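Local atomic coordinates of glutathione s-transferase (Oryza sativa, PDB entry 1OYJ), a protein that catalyses the conjugation of reduced glutathione to a wide range of hydrophobic electrophiles, and so serves in herbicide detoxification. Residues A[15-20]-A[110-115]; A[22-27]-A[71-76]; A[44-49]-A[56-61]. All blocks are in the same frame, centred on the assembly; numbering follows the deposited sequence.

Interaction 1 (A[15-20]-A[110-115]); sequences SPFGQR and YVDRKL. With GSH (glutathione), chain N; GSH (glutathione), chain O.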
loop_
_atom_site.group_PDB
_atom_site.type_symbol
_atom_site.label_atom_id
_atom_site.label_comp_id
_atom_site.label_asym_id
_atom_site.label_seq_id
_atom_site.Cartn_x
_atom_site.Cartn_y
_atom_site.Cartn_z
ATOM N N SER A 15 -15.820 7.111 -8.431
ATOM C CA SER A 15 -14.569 6.566 -7.841
ATOM C C SER A 15 -14.552 5.066 -7.541
ATOM O O SER A 15 -15.254 4.607 -6.681
ATOM C CB SER A 15 -14.180 7.259 -6.528
ATOM O OG SER A 15 -12.980 6.736 -6.031
ATOM N N PRO A 16 -13.616 4.373 -8.159
ATOM C CA PRO A 16 -13.440 2.942 -7.903
ATOM C C PRO A 16 -12.989 2.726 -6.480
ATOM O O PRO A 16 -13.338 1.720 -5.858
ATOM C CB PRO A 16 -12.412 2.538 -8.921
ATOM C CG PRO A 16 -11.747 3.779 -9.372
ATOM C CD PRO A 16 -12.746 4.854 -9.217
ATOM N N PHE A 17 -12.190 3.704 -5.944
ATOM C CA PHE A 17 -11.635 3.584 -4.623
ATOM C C PHE A 17 -12.710 3.745 -3.545
ATOM O O PHE A 17 -12.812 2.965 -2.603
ATOM C CB PHE A 17 -10.536 4.630 -4.443
ATOM C CG PHE A 17 -9.434 4.513 -5.438
ATOM C CD1 PHE A 17 -9.275 5.439 -6.421
ATOM C CD2 PHE A 17 -8.549 3.492 -5.349
ATOM C CE1 PHE A 17 -8.221 5.362 -7.315
ATOM C CE2 PHE A 17 -7.509 3.395 -6.248
ATOM C CZ PHE A 17 -7.385 4.336 -7.236
ATOM N N GLY A 18 -13.601 4.723 -3.724
ATOM C CA GLY A 18 -14.734 4.888 -2.796
ATOM C C GLY A 18 -15.743 3.746 -2.966
ATOM O O GLY A 18 -16.252 3.200 -2.034
ATOM N N GLN A 19 -15.923 3.281 -4.170
ATOM C CA GLN A 19 -16.777 2.137 -4.374
ATOM C C GLN A 19 -16.331 0.874 -3.591
ATOM O O GLN A 19 -17.162 0.116 -3.158
ATOM C CB GLN A 19 -16.941 1.856 -5.854
ATOM C CG GLN A 19 -17.852 2.930 -6.561
ATOM C CD GLN A 19 -17.612 2.924 -8.036
ATOM O OE1 GLN A 19 -16.924 2.063 -8.495
ATOM N NE2 GLN A 19 -18.142 3.910 -8.779
ATOM N N ARG A 20 -15.016 0.642 -3.450
ATOM C CA ARG A 20 -14.576 -0.377 -2.617
ATOM C C ARG A 20 -15.211 -0.338 -1.246
ATOM O O ARG A 20 -15.604 -1.384 -0.739
ATOM C CB ARG A 20 -13.050 -0.406 -2.383
ATOM C CG ARG A 20 -12.206 -0.590 -3.589
ATOM C CD ARG A 20 -10.755 -0.282 -3.349
ATOM N NE ARG A 20 -9.922 -0.722 -4.440
ATOM C CZ ARG A 20 -8.620 -0.575 -4.500
ATOM N NH1 ARG A 20 -7.982 0.205 -3.626
ATOM N NH2 ARG A 20 -7.945 -1.176 -5.454
ATOM N N TYR A 110 -1.127 -4.889 -5.636
ATOM C CA TYR A 110 -0.837 -4.971 -7.030
ATOM C C TYR A 110 -1.961 -4.210 -7.801
ATOM O O TYR A 110 -1.681 -3.400 -8.684
ATOM C CB TYR A 110 -0.865 -6.384 -7.464
ATOM C CG TYR A 110 -0.696 -6.580 -8.947
ATOM C CD1 TYR A 110 0.549 -6.749 -9.510
ATOM C CD2 TYR A 110 -1.783 -6.650 -9.780
ATOM C CE1 TYR A 110 0.705 -6.871 -10.867
ATOM C CE2 TYR A 110 -1.633 -6.791 -11.130
ATOM C CZ TYR A 110 -0.366 -6.958 -11.688
ATOM O OH TYR A 110 -0.252 -7.168 -13.066
ATOM N N VAL A 111 -3.194 -4.415 -7.401
ATOM C CA VAL A 111 -4.309 -3.637 -7.959
ATOM C C VAL A 111 -4.123 -2.119 -7.793
ATOM O O VAL A 111 -4.283 -1.338 -8.751
ATOM C CB VAL A 111 -5.649 -4.037 -7.384
ATOM C CG1 VAL A 111 -6.745 -3.180 -8.041
ATOM C CG2 VAL A 111 -5.921 -5.514 -7.724
ATOM N N ASP A 112 -3.764 -1.714 -6.608
ATOM C CA ASP A 112 -3.533 -0.290 -6.408
ATOM C C ASP A 112 -2.410 0.227 -7.291
ATOM O O ASP A 112 -2.467 1.357 -7.745
ATOM C CB ASP A 112 -3.180 0.010 -4.970
ATOM C CG ASP A 112 -4.384 0.326 -4.122
ATOM O OD1 ASP A 112 -4.226 0.882 -3.013
ATOM O OD2 ASP A 112 -5.512 0.149 -4.498
ATOM N N ARG A 113 -1.386 -0.602 -7.519
ATOM C CA ARG A 113 -0.251 -0.164 -8.290
ATOM C C ARG A 113 -0.529 -0.146 -9.775
ATOM O O ARG A 113 0.189 0.563 -10.441
ATOM C CB ARG A 113 0.992 -1.056 -8.086
ATOM C CG ARG A 113 1.674 -0.969 -6.735
ATOM C CD ARG A 113 2.804 -2.062 -6.417
ATOM N NE ARG A 113 3.438 -1.635 -5.149
ATOM C CZ ARG A 113 4.373 -0.656 -5.088
ATOM N NH1 ARG A 113 4.812 -0.221 -3.926
ATOM N NH2 ARG A 113 4.911 -0.164 -6.210
ATOM N N LYS A 114 -1.483 -0.936 -10.290
ATOM C CA LYS A 114 -1.590 -1.102 -11.717
ATOM C C LYS A 114 -2.858 -0.498 -12.426
ATOM O O LYS A 114 -2.758 0.166 -13.472
ATOM C CB LYS A 114 -1.515 -2.618 -12.024
ATOM C CG LYS A 114 -0.124 -3.273 -11.612
ATOM C CD LYS A 114 1.074 -2.879 -12.558
ATOM C CE LYS A 114 2.407 -3.381 -12.034
ATOM N NZ LYS A 114 3.632 -3.072 -12.902
ATOM N N LEU A 115 -4.024 -0.688 -11.810
ATOM C CA LEU A 115 -5.289 -0.505 -12.514
ATOM C C LEU A 115 -5.540 0.980 -12.809
ATOM O O LEU A 115 -5.714 1.414 -13.957
ATOM C CB LEU A 115 -6.434 -1.141 -11.736
ATOM C CG LEU A 115 -6.819 -2.583 -12.034
ATOM C CD1 LEU A 115 -7.408 -2.679 -13.452
ATOM C CD2 LEU A 115 -5.615 -3.465 -11.985
HETATM N N1 GSH N . -4.808 5.898 -2.784
HETATM C CA1 GSH N . -6.176 6.272 -2.939
HETATM C C1 GSH N . -7.223 5.458 -2.280
HETATM O O11 GSH N . -8.245 5.796 -1.721
HETATM O O12 GSH N . -6.997 4.270 -2.371
HETATM C CB1 GSH N . -6.606 7.207 -4.049
HETATM C CG1 GSH N . -8.035 7.760 -3.982
HETATM C CD1 GSH N . -8.229 8.754 -5.122
HETATM O OE1 GSH N . -7.484 8.676 -6.084
HETATM N N2 GSH N . -9.224 9.641 -5.063
HETATM C CA2 GSH N . -9.442 10.602 -6.115
HETATM C C2 GSH N . -9.279 11.975 -5.441
HETATM O O2 GSH N . -9.949 12.164 -4.447
HETATM C CB2 GSH N . -10.860 10.391 -6.646
HETATM S SG2 GSH N . -10.975 8.841 -7.623
HETATM N N3 GSH N . -8.313 12.837 -5.762
HETATM C CA3 GSH N . -8.846 14.223 -5.781
HETATM C C3 GSH N . -8.501 15.235 -6.873
HETATM O O31 GSH N . -8.220 16.445 -6.589
HETATM O O32 GSH N . -8.550 14.895 -8.045
HETATM N N1 GSH O . 7.820 2.187 -11.743
HETATM C CA1 GSH O . 6.807 2.455 -12.765
HETATM C C1 GSH O . 7.529 2.967 -13.991
HETATM O O11 GSH O . 7.233 4.042 -14.496
HETATM O O12 GSH O . 8.436 2.328 -14.488
HETATM C CB1 GSH O . 5.980 1.140 -13.017
HETATM C CG1 GSH O . 4.846 1.346 -14.029
HETATM C CD1 GSH O . 3.829 0.213 -14.286
HETATM O OE1 GSH O . 3.178 -0.258 -13.371
HETATM N N2 GSH O . 3.666 -0.151 -15.562
HETATM C CA2 GSH O . 2.545 -0.946 -16.070
HETATM C C2 GSH O . 2.998 -2.261 -16.607
HETATM O O2 GSH O . 2.248 -2.955 -17.331
HETATM C CB2 GSH O . 1.765 -0.164 -17.112
HETATM S SG2 GSH O . 1.071 1.307 -16.339
HETATM N N3 GSH O . 4.253 -2.593 -16.178
HETATM C CA3 GSH O . 4.816 -3.907 -16.435
HETATM C C3 GSH O . 4.131 -5.076 -15.728
HETATM O O31 GSH O . 3.356 -4.832 -14.743
HETATM O O32 GSH O . 4.370 -6.254 -16.159
#
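The CA atoms of Phe17 and Asp112, 9.2 Å apart, are the nearest pair between the first turn of helix 16-28 and segment 110-115 of helix 97-124. The two short axes run close to antiparallel (158°) and stay 13.1 Å apart at closest approach, so a long side chain has to span the gap. Arg20 does this: with CG anti to its carbonyl carbon (chi1 -61°) and the chain extended from CG to NE, its guanidinium reaches the Asp112 carboxylate. The salt bridge is end-on, and both terminal nitrogens converge on one oxygen. NH1 takes the syn lone pair of Asp112 OD2 at 2.6 Å, while NH2 meets the same OD2 at 2.9 Å by a more bent bond. The planes of the two groups differ by only 13°. Val111 CG1 lies at the guanidinium edge, 3.5 Å from Arg20 NH2, and OD2 also approaches the edge of the Phe17 ring. With a leucine in place of Arg20, Asp112 would probably be left without its counter-charge, and the bonds from NH1 to Ser69 OG and from NE to Ala168 O would go too. At the N-cap, Ser15 OG accepts from Gly18 N at 3.1 Å and lies 3.3 Å from SG2 of the glutathione of chain N, whose CB1 sits over one face of Phe17. Lys114 NZ holds the glutathione of chain O, 2.6 Å from its O31. The bridge thus ties the thioredoxin-like domain of a glutathione transferase to its all-helical domain, directly beside the glutathione site.

Interaction 2 (A[22-27]-A[71-76]); sequences RIAMAE and VILQYL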
loop_
_atom_site.group_PDB
_atom_site.type_symbol
_atom_site.label_atom_id
_atom_site.label_comp_id
_atom_site.label_asym_id
_atom_site.label_seq_id
_atom_site.Cartn_x
_atom_site.Cartn_y
_atom_site.Cartn_z
ATOM N N ARG A 22 -17.786 1.339 -0.273
ATOM C CA ARG A 22 -19.269 1.134 -0.323
ATOM C C ARG A 22 -19.650 -0.376 -0.333
ATOM O O ARG A 22 -20.586 -0.787 0.420
ATOM C CB ARG A 22 -19.977 1.807 -1.536
ATOM C CG ARG A 22 -19.852 3.398 -1.506
ATOM C CD ARG A 22 -20.230 4.126 -2.815
ATOM N NE ARG A 22 -19.182 4.940 -3.340
ATOM C CZ ARG A 22 -19.189 5.446 -4.547
ATOM N NH1 ARG A 22 -18.157 6.136 -4.963
ATOM N NH2 ARG A 22 -20.195 5.202 -5.361
ATOM N N ILE A 23 -19.016 -1.130 -1.226
ATOM C CA ILE A 23 -19.294 -2.579 -1.352
ATOM C C ILE A 23 -18.980 -3.303 -0.058
ATOM O O ILE A 23 -19.721 -4.155 0.362
ATOM C CB ILE A 23 -18.492 -3.124 -2.536
ATOM C CG1 ILE A 23 -19.114 -2.561 -3.826
ATOM C CG2 ILE A 23 -18.405 -4.633 -2.589
ATOM C CD1 ILE A 23 -18.110 -2.728 -5.013
ATOM N N ALA A 24 -17.846 -2.944 0.578
ATOM C CA ALA A 24 -17.443 -3.606 1.812
ATOM C C ALA A 24 -18.411 -3.368 2.974
ATOM O O ALA A 24 -18.791 -4.317 3.696
ATOM C CB ALA A 24 -16.052 -3.235 2.156
ATOM N N MET A 25 -18.884 -2.135 3.116
ATOM C CA MET A 25 -19.930 -1.860 4.068
ATOM C C MET A 25 -21.233 -2.582 3.731
ATOM O O MET A 25 -21.838 -3.212 4.597
ATOM C CB MET A 25 -20.120 -0.328 4.208
ATOM C CG MET A 25 -18.979 0.265 5.020
ATOM S SD MET A 25 -19.098 2.013 5.412
ATOM C CE MET A 25 -18.831 2.846 3.826
ATOM N N ALA A 26 -21.661 -2.536 2.474
ATOM C CA ALA A 26 -22.816 -3.300 2.075
ATOM C C ALA A 26 -22.660 -4.762 2.417
ATOM O O ALA A 26 -23.600 -5.403 2.964
ATOM C CB ALA A 26 -23.089 -3.132 0.611
ATOM N N GLU A 27 -21.528 -5.325 2.095
ATOM C CA GLU A 27 -21.263 -6.771 2.379
ATOM C C GLU A 27 -21.395 -7.068 3.839
ATOM O O GLU A 27 -21.784 -8.186 4.212
ATOM C CB GLU A 27 -19.875 -7.241 1.929
ATOM C CG GLU A 27 -19.737 -7.515 0.442
ATOM C CD GLU A 27 -20.588 -8.672 0.019
ATOM O OE1 GLU A 27 -20.319 -9.806 0.425
ATOM O OE2 GLU A 27 -21.523 -8.426 -0.716
ATOM N N VAL A 71 -6.767 0.764 3.392
ATOM C CA VAL A 71 -6.675 0.966 4.814
ATOM C C VAL A 71 -8.116 0.915 5.416
ATOM O O VAL A 71 -8.337 0.247 6.429
ATOM C CB VAL A 71 -5.891 2.320 5.177
ATOM C CG1 VAL A 71 -5.952 2.577 6.728
ATOM C CG2 VAL A 71 -4.463 2.261 4.724
ATOM N N ILE A 72 -9.087 1.598 4.774
ATOM C CA ILE A 72 -10.470 1.606 5.208
ATOM C C ILE A 72 -11.014 0.153 5.161
ATOM O O ILE A 72 -11.620 -0.301 6.101
ATOM C CB ILE A 72 -11.359 2.566 4.292
ATOM C CG1 ILE A 72 -10.988 4.063 4.464
ATOM C CG2 ILE A 72 -12.760 2.296 4.551
ATOM C CD1 ILE A 72 -11.314 4.919 3.279
ATOM N N LEU A 73 -10.728 -0.575 4.082
ATOM C CA LEU A 73 -11.159 -1.983 4.005
ATOM C C LEU A 73 -10.634 -2.824 5.204
ATOM O O LEU A 73 -11.409 -3.532 5.864
ATOM C CB LEU A 73 -10.730 -2.621 2.747
ATOM C CG LEU A 73 -11.267 -2.131 1.436
ATOM C CD1 LEU A 73 -10.997 -3.182 0.352
ATOM C CD2 LEU A 73 -12.697 -1.822 1.534
ATOM N N GLN A 74 -9.382 -2.702 5.540
ATOM C CA GLN A 74 -8.865 -3.455 6.666
ATOM C C GLN A 74 -9.446 -2.998 7.974
ATOM O O GLN A 74 -9.761 -3.818 8.899
ATOM C CB GLN A 74 -7.362 -3.368 6.654
ATOM C CG GLN A 74 -6.797 -4.216 5.530
ATOM C CD GLN A 74 -5.292 -4.192 5.544
ATOM O OE1 GLN A 74 -4.681 -5.041 6.132
ATOM N NE2 GLN A 74 -4.715 -3.207 4.898
ATOM N N TYR A 75 -9.735 -1.704 8.004
ATOM C CA TYR A 75 -10.375 -1.126 9.172
ATOM C C TYR A 75 -11.771 -1.707 9.397
ATOM O O TYR A 75 -12.170 -2.017 10.543
ATOM C CB TYR A 75 -10.344 0.418 9.131
ATOM C CG TYR A 75 -11.017 1.116 10.316
ATOM C CD1 TYR A 75 -10.398 1.170 11.555
ATOM C CD2 TYR A 75 -12.312 1.631 10.209
ATOM C CE1 TYR A 75 -11.035 1.789 12.651
ATOM C CE2 TYR A 75 -12.949 2.225 11.285
ATOM C CZ TYR A 75 -12.312 2.309 12.496
ATOM O OH TYR A 75 -12.957 2.921 13.539
ATOM N N LEU A 76 -12.526 -1.856 8.327
ATOM C CA LEU A 76 -13.871 -2.392 8.407
ATOM C C LEU A 76 -13.845 -3.838 8.958
ATOM O O LEU A 76 -14.841 -4.262 9.575
ATOM C CB LEU A 76 -14.594 -2.304 7.095
ATOM C CG LEU A 76 -14.864 -0.882 6.627
ATOM C CD1 LEU A 76 -15.463 -0.920 5.161
ATOM C CD2 LEU A 76 -15.806 -0.240 7.581
#
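Helix-to-helix packing on one face of the thioredoxin-like domain brings Ala24 and Met25 of helix 16-28 against Leu73 and Leu76 of helix 69-79. The two short segments run side by side in the same direction, 10° from parallel and with axes 10.1 Å apart. Ala24 makes the close approach: its CA is 6.9 Å from the CA of Leu73, and its small CB faces the neighbouring helix. That methyl meets Leu73 CD2 at 3.7 Å and Leu76 CD1 at 3.8 Å, two leucine branches one helical turn apart. Leu73 leaves its helix with CG anti to the carbonyl carbon (chi1 -64°), which helps to carry CD2 across to Ala24.

In the glutathione transferase fold these two helices lie together against the four-stranded sheet, as contacts of Leu76 and Met25 with Leu59 of strand 58-61 confirm. Here Met25 crosses Leu76 at about a right angle; its CG lies 3.7 Å from Leu76 CD1 and somewhat farther from CD2, so both leucine methyls meet the methylene rather than the sulfur. Every one of the four touching side chains is apolar and buried. Beyond the pair, Leu73 also packs on Phe164 and Val167 of helix 164-169 in the helical domain, while Met25 rests on Phe32. The backbone oxygen of Leu76 accepts a hydrogen bond from Lys28 NZ, a polar tie from one helix to the other just past segment 22-27.

Interaction 3 (A[44-49]-A[56-61]); sequences DLLLRS and IPVLLH. With GSH (glutathione), chain N.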
loop_
_atom_site.group_PDB
_atom_site.type_symbol
_atom_site.label_atom_id
_atom_site.label_comp_id
_atom_site.label_asym_id
_atom_site.label_seq_id
_atom_site.Cartn_x
_atom_site.Cartn_y
_atom_site.Cartn_z
ATOM N N ASP A 44 -14.702 21.902 3.303
ATOM C CA ASP A 44 -13.836 22.086 4.467
ATOM C C ASP A 44 -13.648 20.732 5.237
ATOM O O ASP A 44 -12.578 20.416 5.692
ATOM C CB ASP A 44 -14.400 23.243 5.331
ATOM C CG ASP A 44 -13.566 23.524 6.546
ATOM O OD1 ASP A 44 -12.313 23.608 6.448
ATOM O OD2 ASP A 44 -14.083 23.703 7.662
ATOM N N LEU A 45 -14.682 19.916 5.343
ATOM C CA LEU A 45 -14.608 18.672 6.121
ATOM C C LEU A 45 -13.634 17.669 5.441
ATOM O O LEU A 45 -12.769 17.133 6.054
ATOM C CB LEU A 45 -16.026 18.101 6.366
ATOM C CG LEU A 45 -16.123 16.714 7.010
ATOM C CD1 LEU A 45 -15.761 16.760 8.446
ATOM C CD2 LEU A 45 -17.511 16.063 6.786
ATOM N N LEU A 46 -13.719 17.502 4.131
ATOM C CA LEU A 46 -12.786 16.649 3.501
ATOM C C LEU A 46 -11.327 17.168 3.712
ATOM O O LEU A 46 -10.410 16.432 4.107
ATOM C CB LEU A 46 -13.148 16.520 2.025
ATOM C CG LEU A 46 -12.101 15.972 1.084
ATOM C CD1 LEU A 46 -11.766 14.603 1.424
ATOM C CD2 LEU A 46 -12.558 16.073 -0.328
ATOM N N LEU A 47 -11.120 18.459 3.489
ATOM C CA LEU A 47 -9.784 18.998 3.615
ATOM C C LEU A 47 -9.243 18.853 5.012
ATOM O O LEU A 47 -8.001 18.667 5.179
ATOM C CB LEU A 47 -9.761 20.458 3.206
ATOM C CG LEU A 47 -10.056 20.629 1.728
ATOM C CD1 LEU A 47 -10.147 22.148 1.475
ATOM C CD2 LEU A 47 -9.022 19.999 0.887
ATOM N N ARG A 48 -10.123 18.940 6.009
ATOM C CA ARG A 48 -9.683 18.703 7.393
ATOM C C ARG A 48 -9.465 17.284 7.779
ATOM O O ARG A 48 -8.639 17.028 8.665
ATOM C CB ARG A 48 -10.719 19.143 8.432
ATOM C CG ARG A 48 -10.750 20.626 8.682
ATOM C CD ARG A 48 -11.693 21.093 9.867
ATOM N NE ARG A 48 -13.140 20.910 9.634
ATOM C CZ ARG A 48 -13.912 19.990 10.251
ATOM N NH1 ARG A 48 -13.380 19.152 11.155
ATOM N NH2 ARG A 48 -15.219 19.926 9.971
ATOM N N SER A 49 -10.288 16.390 7.212
ATOM C CA SER A 49 -10.331 14.970 7.563
ATOM C C SER A 49 -9.219 14.230 6.922
ATOM O O SER A 49 -8.732 13.340 7.542
ATOM C CB SER A 49 -11.672 14.331 7.134
ATOM O OG SER A 49 -12.772 14.983 7.750
ATOM N N ILE A 56 -10.631 11.561 -1.836
ATOM C CA ILE A 56 -11.667 10.704 -1.314
ATOM C C ILE A 56 -11.226 9.329 -1.717
ATOM O O ILE A 56 -10.404 9.225 -2.583
ATOM C CB ILE A 56 -13.099 11.109 -1.836
ATOM C CG1 ILE A 56 -13.113 11.106 -3.347
ATOM C CG2 ILE A 56 -13.446 12.481 -1.310
ATOM C CD1 ILE A 56 -13.087 9.602 -3.957
ATOM N N PRO A 57 -11.726 8.253 -1.111
ATOM C CA PRO A 57 -12.676 8.241 -0.033
ATOM C C PRO A 57 -12.110 8.451 1.342
ATOM O O PRO A 57 -10.935 8.246 1.645
ATOM C CB PRO A 57 -13.211 6.805 -0.093
ATOM C CG PRO A 57 -12.044 5.980 -0.566
ATOM C CD PRO A 57 -11.461 6.897 -1.592
ATOM N N VAL A 58 -12.996 8.973 2.186
ATOM C CA VAL A 58 -12.700 9.153 3.556
ATOM C C VAL A 58 -13.828 8.611 4.305
ATOM O O VAL A 58 -15.017 9.021 4.096
ATOM C CB VAL A 58 -12.548 10.716 3.978
ATOM C CG1 VAL A 58 -12.255 10.807 5.498
ATOM C CG2 VAL A 58 -11.440 11.323 3.238
ATOM N N LEU A 59 -13.503 7.763 5.252
ATOM C CA LEU A 59 -14.510 7.200 6.103
ATOM C C LEU A 59 -14.424 7.831 7.448
ATOM O O LEU A 59 -13.341 7.884 7.989
ATOM C CB LEU A 59 -14.227 5.736 6.386
ATOM C CG LEU A 59 -15.329 5.144 7.290
ATOM C CD1 LEU A 59 -16.563 5.020 6.392
ATOM C CD2 LEU A 59 -14.994 3.766 7.771
ATOM N N LEU A 60 -15.534 8.369 7.953
ATOM C CA LEU A 60 -15.560 8.932 9.291
ATOM C C LEU A 60 -16.400 8.016 10.174
ATOM O O LEU A 60 -17.599 7.745 9.902
ATOM C CB LEU A 60 -16.106 10.377 9.264
ATOM C CG LEU A 60 -15.111 11.300 8.538
ATOM C CD1 LEU A 60 -15.837 12.244 7.663
ATOM C CD2 LEU A 60 -14.252 12.077 9.468
ATOM N N HIS A 61 -15.789 7.544 11.236
ATOM C CA HIS A 61 -16.415 6.643 12.195
ATOM C C HIS A 61 -16.426 7.418 13.498
ATOM O O HIS A 61 -15.380 7.807 14.023
ATOM C CB HIS A 61 -15.635 5.334 12.283
ATOM C CG HIS A 61 -16.278 4.277 13.120
ATOM N ND1 HIS A 61 -15.559 3.253 13.711
ATOM C CD2 HIS A 61 -17.568 4.111 13.519
ATOM C CE1 HIS A 61 -16.376 2.503 14.438
ATOM N NE2 HIS A 61 -17.600 3.006 14.346
HETATM N N1 GSH N . -4.808 5.898 -2.784
HETATM C CA1 GSH N . -6.176 6.272 -2.939
HETATM C C1 GSH N . -7.223 5.458 -2.280
HETATM O O11 GSH N . -8.245 5.796 -1.721
HETATM O O12 GSH N . -6.997 4.270 -2.371
HETATM C CB1 GSH N . -6.606 7.207 -4.049
HETATM C CG1 GSH N . -8.035 7.760 -3.982
HETATM C CD1 GSH N . -8.229 8.754 -5.122
HETATM O OE1 GSH N . -7.484 8.676 -6.084
HETATM N N2 GSH N . -9.224 9.641 -5.063
HETATM C CA2 GSH N . -9.442 10.602 -6.115
HETATM C C2 GSH N . -9.279 11.975 -5.441
HETATM O O2 GSH N . -9.949 12.164 -4.447
HETATM C CB2 GSH N . -10.860 10.391 -6.646
HETATM S SG2 GSH N . -10.975 8.841 -7.623
HETATM N N3 GSH N . -8.313 12.837 -5.762
HETATM C CA3 GSH N . -8.846 14.223 -5.781
HETATM C C3 GSH N . -8.501 15.235 -6.873
HETATM O O31 GSH N . -8.220 16.445 -6.589
HETATM O O32 GSH N . -8.550 14.895 -8.045
#
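Leu46 packs on Ile56 and Val58 where the short helix 44-49 lies across strand 58-61 at 87°, within the thioredoxin-like fold. Its CB directs CG anti to the backbone N (chi1 164°), and CG then splits toward two neighbours. CD1 sits 3.8 Å from Val58 CG2 and equally close to Ile56 CG2; of the two residues, CD2 reaches only Ile56, its CG2 also at 3.8 Å. Ile56 therefore gives its CG2 methyl to the helix, while CD1 turns to the glutathione of chain N, 3.6 Å from its CB2.

The backbone of Ile56 grips that glutathione twice, much as in an antiparallel strand pair: Ile56 N donates to O2 at 2.8 Å, and Ile56 O accepts from N2 at the same distance. The peptide bond before Pro57 is cis, the cis-proline hallmark of thioredoxin-fold proteins, consistent with a role in turning the Ile56 backbone toward the ligand. Farther along, Ser49 CB rests on Val58 CG1, and its OG is 3.7 Å from Leu60 CD2. This hydroxyl, among apolar neighbours, donates to Leu45 O at 2.7 Å, coming from 47° above the carbonyl plane.

Interactions 1 and 3 meet at the glutathione of chain N: Ser15 OG, close to the thiol sulfur, lies 3.5 Å from Ile56 CD1, and Gly18 CA is 3.6 Å from Pro57 CB. Interaction 2 continues helix 16-28 from interaction 1, Arg20 O being 3.7 Å from Leu73 CD2. Strand 58-61, part of interaction 3, turns its other side to interaction 2: Leu59 faces Met25 and Leu76, whereas Val58 and Leu60 face helix 44-49. A probable hydrogen bond of 2.6 Å between Tyr75 OH and His61 ND1 joins these two again, although their centres are about 16 Å apart. The side chain of Leu73 is about 9 Å from bound glutathione, so interaction 2 is packing behind the site.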